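Local coordinates for protein possible metal-dependent hydrolase (Veillonella parvula, PDB 3RPC) that probably acts as a metal-dependent hydrolase of the metallo-beta-lactamase superfamily, holding two zinc ions in its presumed active site, at residues L25-F39 and V68-A82. Numbering follows the deposited sequence.
Sequences LIDPFLAPKDTYPGF and VVVTHTHLDHWDDTA. With ZN (zinc ion), chain E; ZN (zinc ion), chain F.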
ATOM      1  N   LEU A  25     -13.511  18.244   8.570  1.00 16.97           N
ATOM      2  CA  LEU A  25     -12.495  19.153   8.052  1.00 15.83           C
ATOM      3  C   LEU A  25     -11.321  18.303   7.577  1.00 15.30           C
ATOM      4  O   LEU A  25     -10.696  17.588   8.366  1.00 16.92           O
ATOM      5  CB  LEU A  25     -12.061  20.142   9.147  1.00 16.62           C
ATOM      6  CG  LEU A  25     -10.913  21.084   8.782  1.00 15.63           C
ATOM      7  CD1 LEU A  25     -11.306  21.994   7.635  1.00 17.15           C
ATOM      8  CD2 LEU A  25     -10.481  21.926   9.994  1.00 16.80           C
ATOM      9  N   ILE A  26     -11.052  18.381   6.279  1.00 15.17           N
ATOM     10  CA  ILE A  26     -10.030  17.555   5.645  1.00 14.99           C
ATOM     11  C   ILE A  26      -8.731  18.331   5.436  1.00 15.81           C
ATOM     12  O   ILE A  26      -8.743  19.453   4.921  1.00 15.76           O
ATOM     13  CB  ILE A  26     -10.548  17.034   4.298  1.00 15.73           C
ATOM     14  CG1 ILE A  26     -11.675  16.027   4.533  1.00 18.48           C
ATOM     15  CG2 ILE A  26      -9.419  16.394   3.486  1.00 15.43           C
ATOM     16  CD1 ILE A  26     -12.482  15.704   3.287  1.00 19.53           C
ATOM     17  N   ASP A  27      -7.625  17.724   5.873  1.00 15.69           N
ATOM     18  CA  ASP A  27      -6.268  18.196   5.595  1.00 14.62           C
ATOM     19  C   ASP A  27      -6.110  19.714   5.734  1.00 15.09           C
ATOM     20  O   ASP A  27      -5.741  20.396   4.774  1.00 15.53           O
ATOM     21  CB  ASP A  27      -5.826  17.718   4.203  1.00 15.14           C
ATOM     22  CG  ASP A  27      -5.551  16.217   4.165  1.00 17.65           C
ATOM     23  OD1 ASP A  27      -5.804  15.533   5.171  1.00 16.52           O
ATOM     24  OD2 ASP A  27      -5.095  15.716   3.115  1.00 16.05           O
ATOM     25  N   PRO A  28      -6.342  20.238   6.944  1.00 14.47           N
ATOM     26  CA  PRO A  28      -6.327  21.693   7.150  1.00 16.00           C
ATOM     27  C   PRO A  28      -4.923  22.301   7.153  1.00 14.11           C
ATOM     28  O   PRO A  28      -4.118  22.036   8.058  1.00 15.73           O
ATOM     29  CB  PRO A  28      -6.975  21.846   8.530  1.00 15.21           C
ATOM     30  CG  PRO A  28      -6.566  20.593   9.237  1.00 15.28           C
ATOM     31  CD  PRO A  28      -6.685  19.520   8.185  1.00 14.48           C
ATOM     32  N   PHE A  29      -4.661  23.110   6.131  1.00 14.38           N
ATOM     33  CA  PHE A  29      -3.451  23.898   5.991  1.00 13.66           C
ATOM     34  C   PHE A  29      -3.977  25.319   5.952  1.00 15.03           C
ATOM     35  O   PHE A  29      -4.511  25.755   4.937  1.00 17.18           O
ATOM     36  CB  PHE A  29      -2.779  23.492   4.668  1.00 16.56           C
ATOM     37  CG  PHE A  29      -1.724  24.449   4.151  1.00 16.19           C
ATOM     38  CD1 PHE A  29      -0.801  25.048   5.000  1.00 19.41           C
ATOM     39  CD2 PHE A  29      -1.621  24.692   2.786  1.00 15.84           C
ATOM     40  CE1 PHE A  29       0.177  25.908   4.497  1.00 19.52           C
ATOM     41  CE2 PHE A  29      -0.643  25.537   2.279  1.00 20.43           C
ATOM     42  CZ  PHE A  29       0.257  26.145   3.132  1.00 20.21           C
ATOM     43  N   LEU A  30      -3.883  26.013   7.083  1.00 15.23           N
ATOM     44  CA  LEU A  30      -4.692  27.218   7.288  1.00 15.51           C
ATOM     45  C   LEU A  30      -3.909  28.535   7.336  1.00 16.95           C
ATOM     46  O   LEU A  30      -4.492  29.590   7.610  1.00 17.60           O
ATOM     47  CB  LEU A  30      -5.571  27.058   8.546  1.00 15.49           C
ATOM     48  CG  LEU A  30      -6.453  25.801   8.568  1.00 17.17           C
ATOM     49  CD1 LEU A  30      -7.338  25.758   9.821  1.00 17.26           C
ATOM     50  CD2 LEU A  30      -7.304  25.720   7.300  1.00 17.43           C
ATOM     51  N   ALA A  31      -2.610  28.489   7.060  1.00 16.23           N
ATOM     52  CA  ALA A  31      -1.756  29.675   7.189  1.00 17.32           C
ATOM     53  C   ALA A  31      -2.209  30.840   6.316  1.00 17.45           C
ATOM     54  O   ALA A  31      -2.721  30.645   5.212  1.00 16.79           O
ATOM     55  CB  ALA A  31      -0.302  29.316   6.861  1.00 20.10           C
ATOM     56  N   PRO A  32      -2.002  32.076   6.796  1.00 18.49           N
ATOM     57  CA  PRO A  32      -2.260  33.224   5.919  1.00 16.51           C
ATOM     58  C   PRO A  32      -1.364  33.213   4.679  1.00 18.94           C
ATOM     59  O   PRO A  32      -0.316  32.565   4.674  1.00 17.47           O
ATOM     60  CB  PRO A  32      -1.921  34.433   6.804  1.00 17.67           C
ATOM     61  CG  PRO A  32      -2.064  33.917   8.219  1.00 17.67           C
ATOM     62  CD  PRO A  32      -1.627  32.473   8.163  1.00 17.77           C
ATOM     63  N   LYS A  33      -1.791  33.932   3.646  1.00 18.12           N
ATOM     64  CA  LYS A  33      -1.021  34.111   2.420  1.00 17.29           C
ATOM     65  C   LYS A  33       0.465  34.387   2.673  1.00 18.15           C
ATOM     66  O   LYS A  33       0.830  35.228   3.507  1.00 21.82           O
ATOM     67  CB  LYS A  33      -1.645  35.250   1.600  1.00 18.43           C
ATOM     68  CG  LYS A  33      -0.914  35.583   0.303  1.00 19.97           C
ATOM     69  CD  LYS A  33      -1.700  36.611  -0.515  1.00 24.15           C
ATOM     70  CE  LYS A  33      -0.957  37.032  -1.777  1.00 28.60           C
ATOM     71  NZ  LYS A  33      -1.778  38.005  -2.560  1.00 33.03           N
ATOM     72  N   ASP A  34       1.319  33.672   1.948  1.00 20.76           N
ATOM     73  CA  ASP A  34       2.762  33.928   1.930  1.00 20.46           C
ATOM     74  C   ASP A  34       3.487  33.687   3.255  1.00 24.88           C
ATOM     75  O   ASP A  34       4.604  34.155   3.455  1.00 27.38           O
ATOM     76  CB  ASP A  34       3.065  35.333   1.376  1.00 24.99           C
ATOM     77  CG  ASP A  34       2.813  35.436  -0.120  1.00 31.50           C
ATOM     78  OD1 ASP A  34       2.609  34.382  -0.759  1.00 29.08           O
ATOM     79  OD2 ASP A  34       2.832  36.563  -0.662  1.00 31.94           O
ATOM     80  N   THR A  35       2.859  32.934   4.150  1.00 21.14           N
ATOM     81  CA  THR A  35       3.474  32.614   5.429  1.00 19.73           C
ATOM     82  C   THR A  35       4.805  31.879   5.292  1.00 23.88           C
ATOM     83  O   THR A  35       5.690  32.020   6.132  1.00 23.72           O
ATOM     84  CB  THR A  35       2.491  31.826   6.334  1.00 19.62           C
ATOM     85  OG1 THR A  35       1.389  32.681   6.674  1.00 20.79           O
ATOM     86  CG2 THR A  35       3.171  31.349   7.607  1.00 20.37           C
ATOM     87  N   TYR A  36       4.956  31.108   4.216  1.00 19.98           N
ATOM     88  CA  TYR A  36       6.117  30.240   4.063  1.00 20.82           C
ATOM     89  C   TYR A  36       6.844  30.477   2.740  1.00 24.51           C
ATOM     90  O   TYR A  36       6.230  30.890   1.759  1.00 24.87           O
ATOM     91  CB  TYR A  36       5.685  28.773   4.125  1.00 21.63           C
ATOM     92  CG  TYR A  36       5.070  28.373   5.441  1.00 23.95           C
ATOM     93  CD1 TYR A  36       5.865  28.157   6.556  1.00 25.19           C
ATOM     94  CD2 TYR A  36       3.695  28.199   5.565  1.00 22.46           C
ATOM     95  CE1 TYR A  36       5.316  27.788   7.770  1.00 24.98           C
ATOM     96  CE2 TYR A  36       3.131  27.819   6.779  1.00 20.25           C
ATOM     97  CZ  TYR A  36       3.952  27.623   7.873  1.00 25.86           C
ATOM     98  OH  TYR A  36       3.412  27.257   9.079  1.00 26.02           O
ATOM     99  N   PRO A  37       8.156  30.206   2.719  1.00 25.39           N
ATOM    100  CA  PRO A  37       8.904  30.157   1.460  1.00 26.21           C
ATOM    101  C   PRO A  37       8.431  28.934   0.698  1.00 24.56           C
ATOM    102  O   PRO A  37       7.889  28.027   1.319  1.00 24.67           O
ATOM    103  CB  PRO A  37      10.349  29.909   1.914  1.00 29.00           C
ATOM    104  CG  PRO A  37      10.363  30.132   3.394  1.00 35.82           C
ATOM    105  CD  PRO A  37       8.985  29.828   3.873  1.00 26.36           C
ATOM    106  N   GLY A  38       8.645  28.892  -0.613  1.00 22.50           N
ATOM    107  CA  GLY A  38       8.327  27.697  -1.382  1.00 22.23           C
ATOM    108  C   GLY A  38       9.129  26.508  -0.896  1.00 21.06           C
ATOM    109  O   GLY A  38      10.209  26.685  -0.316  1.00 27.02           O
ATOM    110  N   PHE A  39       8.621  25.296  -1.121  1.00 20.90           N
ATOM    111  CA  PHE A  39       9.315  24.085  -0.694  1.00 21.96           C
ATOM    112  C   PHE A  39      10.691  24.003  -1.346  1.00 25.06           C
ATOM    113  O   PHE A  39      10.822  24.174  -2.555  1.00 25.48           O
ATOM    114  CB  PHE A  39       8.514  22.824  -1.037  1.00 24.09           C
ATOM    115  CG  PHE A  39       7.262  22.648  -0.222  1.00 23.71           C
ATOM    116  CD1 PHE A  39       7.333  22.386   1.138  1.00 29.93           C
ATOM    117  CD2 PHE A  39       6.015  22.740  -0.817  1.00 24.65           C
ATOM    118  CE1 PHE A  39       6.180  22.225   1.889  1.00 29.23           C
ATOM    119  CE2 PHE A  39       4.857  22.576  -0.076  1.00 22.12           C
ATOM    120  CZ  PHE A  39       4.937  22.323   1.283  1.00 26.65           C
ATOM    121  N   VAL A  68     -11.907  15.931  12.298  1.00 15.27           N
ATOM    122  CA  VAL A  68     -10.875  16.295  11.340  1.00 14.65           C
ATOM    123  C   VAL A  68     -10.278  15.014  10.765  1.00 15.22           C
ATOM    124  O   VAL A  68     -10.121  14.020  11.470  1.00 15.95           O
ATOM    125  CB  VAL A  68      -9.769  17.123  12.023  1.00 14.52           C
ATOM    126  CG1 VAL A  68      -8.774  17.631  11.006  1.00 17.25           C
ATOM    127  CG2 VAL A  68     -10.372  18.303  12.774  1.00 17.67           C
ATOM    128  N   VAL A  69      -9.979  15.038   9.470  1.00 16.14           N
ATOM    129  CA  VAL A  69      -9.299  13.921   8.814  1.00 16.46           C
ATOM    130  C   VAL A  69      -7.985  14.461   8.285  1.00 14.92           C
ATOM    131  O   VAL A  69      -7.972  15.429   7.535  1.00 16.35           O
ATOM    132  CB  VAL A  69     -10.123  13.363   7.635  1.00 15.94           C
ATOM    133  CG1 VAL A  69      -9.306  12.334   6.837  1.00 17.28           C
ATOM    134  CG2 VAL A  69     -11.415  12.749   8.147  1.00 18.74           C
ATOM    135  N   VAL A  70      -6.884  13.847   8.703  1.00 14.46           N
ATOM    136  CA  VAL A  70      -5.553  14.280   8.311  1.00 16.41           C
ATOM    137  C   VAL A  70      -4.890  13.117   7.581  1.00 16.92           C
ATOM    138  O   VAL A  70      -4.494  12.126   8.201  1.00 16.32           O
ATOM    139  CB  VAL A  70      -4.730  14.685   9.553  1.00 15.43           C
ATOM    140  CG1 VAL A  70      -3.363  15.212   9.153  1.00 18.80           C
ATOM    141  CG2 VAL A  70      -5.487  15.742  10.363  1.00 16.72           C
ATOM    142  N   THR A  71      -4.790  13.225   6.255  1.00 14.82           N
ATOM    143  CA  THR A  71      -4.291  12.101   5.460  1.00 13.17           C
ATOM    144  C   THR A  71      -2.800  11.861   5.652  1.00 16.94           C
ATOM    145  O   THR A  71      -2.315  10.736   5.468  1.00 15.92           O
ATOM    146  CB  THR A  71      -4.593  12.254   3.960  1.00 13.48           C
ATOM    147  OG1 THR A  71      -3.899  13.399   3.435  1.00 14.94           O
ATOM    148  CG2 THR A  71      -6.091  12.375   3.722  1.00 13.87           C
ATOM    149  N   HIS A  72      -2.088  12.925   5.999  1.00 14.68           N
ATOM    150  CA  HIS A  72      -0.659  12.888   6.307  1.00 15.47           C
ATOM    151  C   HIS A  72      -0.264  14.256   6.827  1.00 15.07           C
ATOM    152  O   HIS A  72      -1.043  15.202   6.717  1.00 15.48           O
ATOM    153  CB  HIS A  72       0.209  12.443   5.106  1.00 15.38           C
ATOM    154  CG  HIS A  72       0.195  13.375   3.924  1.00 13.17           C
ATOM    155  ND1 HIS A  72      -0.964  13.796   3.304  1.00 16.06           N
ATOM    156  CD2 HIS A  72       1.215  13.910   3.207  1.00 16.13           C
ATOM    157  CE1 HIS A  72      -0.658  14.550   2.260  1.00 18.30           C
ATOM    158  NE2 HIS A  72       0.657  14.648   2.188  1.00 16.13           N
ATOM    159  N   THR A  73       0.936  14.370   7.381  1.00 15.45           N
ATOM    160  CA  THR A  73       1.293  15.596   8.088  1.00 17.13           C
ATOM    161  C   THR A  73       2.292  16.480   7.348  1.00 16.72           C
ATOM    162  O   THR A  73       3.007  17.269   7.962  1.00 19.73           O
ATOM    163  CB  THR A  73       1.763  15.313   9.522  1.00 18.41           C
ATOM    164  OG1 THR A  73       2.875  14.412   9.496  1.00 20.58           O
ATOM    165  CG2 THR A  73       0.624  14.707  10.327  1.00 18.22           C
ATOM    166  N   HIS A  74       2.334  16.364   6.024  1.00 16.09           N
ATOM    167  CA  HIS A  74       3.020  17.374   5.232  1.00 18.31           C
ATOM    168  C   HIS A  74       2.403  18.745   5.536  1.00 16.90           C
ATOM    169  O   HIS A  74       1.201  18.854   5.786  1.00 18.01           O
ATOM    170  CB  HIS A  74       2.904  17.074   3.736  1.00 18.27           C
ATOM    171  CG  HIS A  74       3.913  16.086   3.242  1.00 21.96           C
ATOM    172  ND1 HIS A  74       3.872  15.557   1.971  1.00 19.50           N
ATOM    173  CD2 HIS A  74       4.996  15.542   3.844  1.00 22.29           C
ATOM    174  CE1 HIS A  74       4.884  14.722   1.813  1.00 21.81           C
ATOM    175  NE2 HIS A  74       5.583  14.696   2.934  1.00 21.51           N
ATOM    176  N   LEU A  75       3.237  19.779   5.486  1.00 16.57           N
ATOM    177  CA  LEU A  75       2.829  21.149   5.805  1.00 16.15           C
ATOM    178  C   LEU A  75       1.540  21.576   5.117  1.00 18.47           C
ATOM    179  O   LEU A  75       0.691  22.239   5.731  1.00 19.01           O
ATOM    180  CB  LEU A  75       3.954  22.127   5.453  1.00 17.75           C
ATOM    181  CG  LEU A  75       3.694  23.615   5.698  1.00 21.08           C
ATOM    182  CD1 LEU A  75       3.471  23.849   7.174  1.00 24.57           C
ATOM    183  CD2 LEU A  75       4.859  24.451   5.195  1.00 25.04           C
ATOM    184  N   ASP A  76       1.400  21.233   3.839  1.00 17.57           N
ATOM    185  CA  ASP A  76       0.257  21.690   3.058  1.00 15.37           C
ATOM    186  C   ASP A  76      -1.013  20.881   3.316  1.00 14.68           C
ATOM    187  O   ASP A  76      -2.006  21.044   2.604  1.00 15.23           O
ATOM    188  CB  ASP A  76       0.587  21.760   1.559  1.00 17.54           C
ATOM    189  CG  ASP A  76       0.969  20.412   0.982  1.00 17.58           C
ATOM    190  OD1 ASP A  76       1.851  19.751   1.568  1.00 17.36           O
ATOM    191  OD2 ASP A  76       0.399  20.032  -0.075  1.00 20.04           O
ATOM    192  N   HIS A  77      -0.972  20.028   4.345  1.00 16.40           N
ATOM    193  CA  HIS A  77      -2.140  19.275   4.806  1.00 13.83           C
ATOM    194  C   HIS A  77      -2.383  19.390   6.314  1.00 16.13           C
ATOM    195  O   HIS A  77      -3.408  18.936   6.809  1.00 16.51           O
ATOM    196  CB  HIS A  77      -1.995  17.802   4.410  1.00 13.90           C
ATOM    197  CG  HIS A  77      -1.907  17.612   2.934  1.00 13.71           C
ATOM    198  ND1 HIS A  77      -2.957  17.138   2.181  1.00 15.61           N
ATOM    199  CD2 HIS A  77      -0.911  17.893   2.064  1.00 14.20           C
ATOM    200  CE1 HIS A  77      -2.606  17.124   0.907  1.00 16.31           C
ATOM    201  NE2 HIS A  77      -1.369  17.574   0.812  1.00 16.27           N
ATOM    202  N   TRP A  78      -1.434  19.985   7.029  1.00 15.64           N
ATOM    203  CA  TRP A  78      -1.489  20.053   8.488  1.00 15.18           C
ATOM    204  C   TRP A  78      -0.435  21.051   8.936  1.00 16.31           C
ATOM    205  O   TRP A  78       0.766  20.783   8.843  1.00 18.37           O
ATOM    206  CB  TRP A  78      -1.208  18.677   9.114  1.00 15.51           C
ATOM    207  CG  TRP A  78      -1.305  18.648  10.617  1.00 16.10           C
ATOM    208  CD1 TRP A  78      -0.281  18.481  11.506  1.00 17.31           C
ATOM    209  CD2 TRP A  78      -2.496  18.784  11.396  1.00 17.69           C
ATOM    210  NE1 TRP A  78      -0.765  18.510  12.796  1.00 17.24           N
ATOM    211  CE2 TRP A  78      -2.123  18.697  12.753  1.00 18.53           C
ATOM    212  CE3 TRP A  78      -3.842  18.982  11.074  1.00 16.68           C
ATOM    213  CZ2 TRP A  78      -3.055  18.796  13.791  1.00 17.53           C
ATOM    214  CZ3 TRP A  78      -4.764  19.084  12.099  1.00 16.69           C
ATOM    215  CH2 TRP A  78      -4.364  18.990  13.445  1.00 16.79           C
ATOM    216  N   ASP A  79      -0.866  22.223   9.386  1.00 17.01           N
ATOM    217  CA  ASP A  79       0.112  23.264   9.696  1.00 18.99           C
ATOM    218  C   ASP A  79      -0.082  23.866  11.084  1.00 19.87           C
ATOM    219  O   ASP A  79      -1.060  23.556  11.774  1.00 17.70           O
ATOM    220  CB  ASP A  79       0.149  24.353   8.603  1.00 17.61           C
ATOM    221  CG  ASP A  79      -1.064  25.268   8.623  1.00 19.03           C
ATOM    222  OD1 ASP A  79      -2.149  24.856   9.097  1.00 16.79           O
ATOM    223  OD2 ASP A  79      -0.921  26.411   8.127  1.00 19.38           O
ATOM    224  N   ASP A  80       0.867  24.707  11.487  1.00 19.06           N
ATOM    225  CA  ASP A  80       0.810  25.351  12.798  1.00 18.40           C
ATOM    226  C   ASP A  80      -0.488  26.119  13.007  1.00 16.58           C
ATOM    227  O   ASP A  80      -1.066  26.080  14.091  1.00 19.02           O
ATOM    228  CB  ASP A  80       2.010  26.276  12.995  1.00 23.03           C
ATOM    229  CG  ASP A  80       3.269  25.524  13.381  1.00 37.62           C
ATOM    230  OD1 ASP A  80       3.156  24.343  13.776  1.00 37.05           O
ATOM    231  OD2 ASP A  80       4.368  26.116  13.301  1.00 41.41           O
ATOM    232  N   THR A  81      -0.957  26.797  11.968  1.00 18.20           N
ATOM    233  CA  THR A  81      -2.199  27.549  12.095  1.00 17.32           C
ATOM    234  C   THR A  81      -3.348  26.613  12.444  1.00 18.20           C
ATOM    235  O   THR A  81      -4.153  26.910  13.325  1.00 19.26           O
ATOM    236  CB  THR A  81      -2.525  28.331  10.827  1.00 17.55           C
ATOM    237  OG1 THR A  81      -1.440  29.222  10.531  1.00 19.44           O
ATOM    238  CG2 THR A  81      -3.813  29.121  11.011  1.00 16.12           C
ATOM    239  N   ALA A  82      -3.413  25.472  11.766  1.00 17.78           N
ATOM    240  CA  ALA A  82      -4.427  24.476  12.085  1.00 17.64           C
ATOM    241  C   ALA A  82      -4.272  23.975  13.515  1.00 20.10           C
ATOM    242  O   ALA A  82      -5.243  23.889  14.256  1.00 18.67           O
ATOM    243  CB  ALA A  82      -4.354  23.314  11.103  1.00 18.11           C
TER
HETATM  244 ZN    ZN E 301       1.989  15.504   0.597  0.66 17.63          ZN
HETATM  245 ZN    ZN F 302       0.047  17.784  -0.869  0.71 16.48          ZN
HETATM  246  O   HOH W   1      -4.433  21.751   1.885  1.00 18.24           O
HETATM  247  O   HOH W   2       0.879  27.676   9.661  1.00 23.60           O
HETATM  248  O   HOH W   3       3.462  24.526  10.406  1.00 32.83           O
HETATM  249  O   HOH W   4       1.978  17.492   0.353  1.00 22.04           O
HETATM  250  O   HOH W   5       1.785  17.810  -2.753  1.00 16.97           O
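Strands 22-26 and 67-69 run parallel, L25 beside V68 and I26 beside V69, joined by V69 N to L25 O and by D27 N to V69 O (2.9 Å). Past the strand ends lies the HxHxDH motif of the metallo-beta-lactamase fold, in which H72 and H74 bind one zinc ion and D76 and H77 the other; H132, D168 and H226 complete the two sites. D27 stands behind this first shell. Its OD1 takes T71 N on the syn side, while OD2 receives both T71 OG1 (2.6 Å) and H77 ND1 (2.7 Å), the latter from above the carboxylate plane. Held at ND1, the H77 ring presents NE2 to zinc, and the carboxylate probably makes it a stronger donor to the metal. The F29 ring lies against the backbone of L75 and D76, with D76 CA over one face. Farther along, L75 CD2 sits over the centre of the Y36 ring, 3.9 Å from its centroid, while CD1 reaches CZ. D79, the N-cap of helix 80-85, turns CG between its backbone N and carbonyl carbon (chi1 73°); L30 N and A82 N reach its OD1 from opposite faces of the carboxylate, at 2.9 and 3.0 Å.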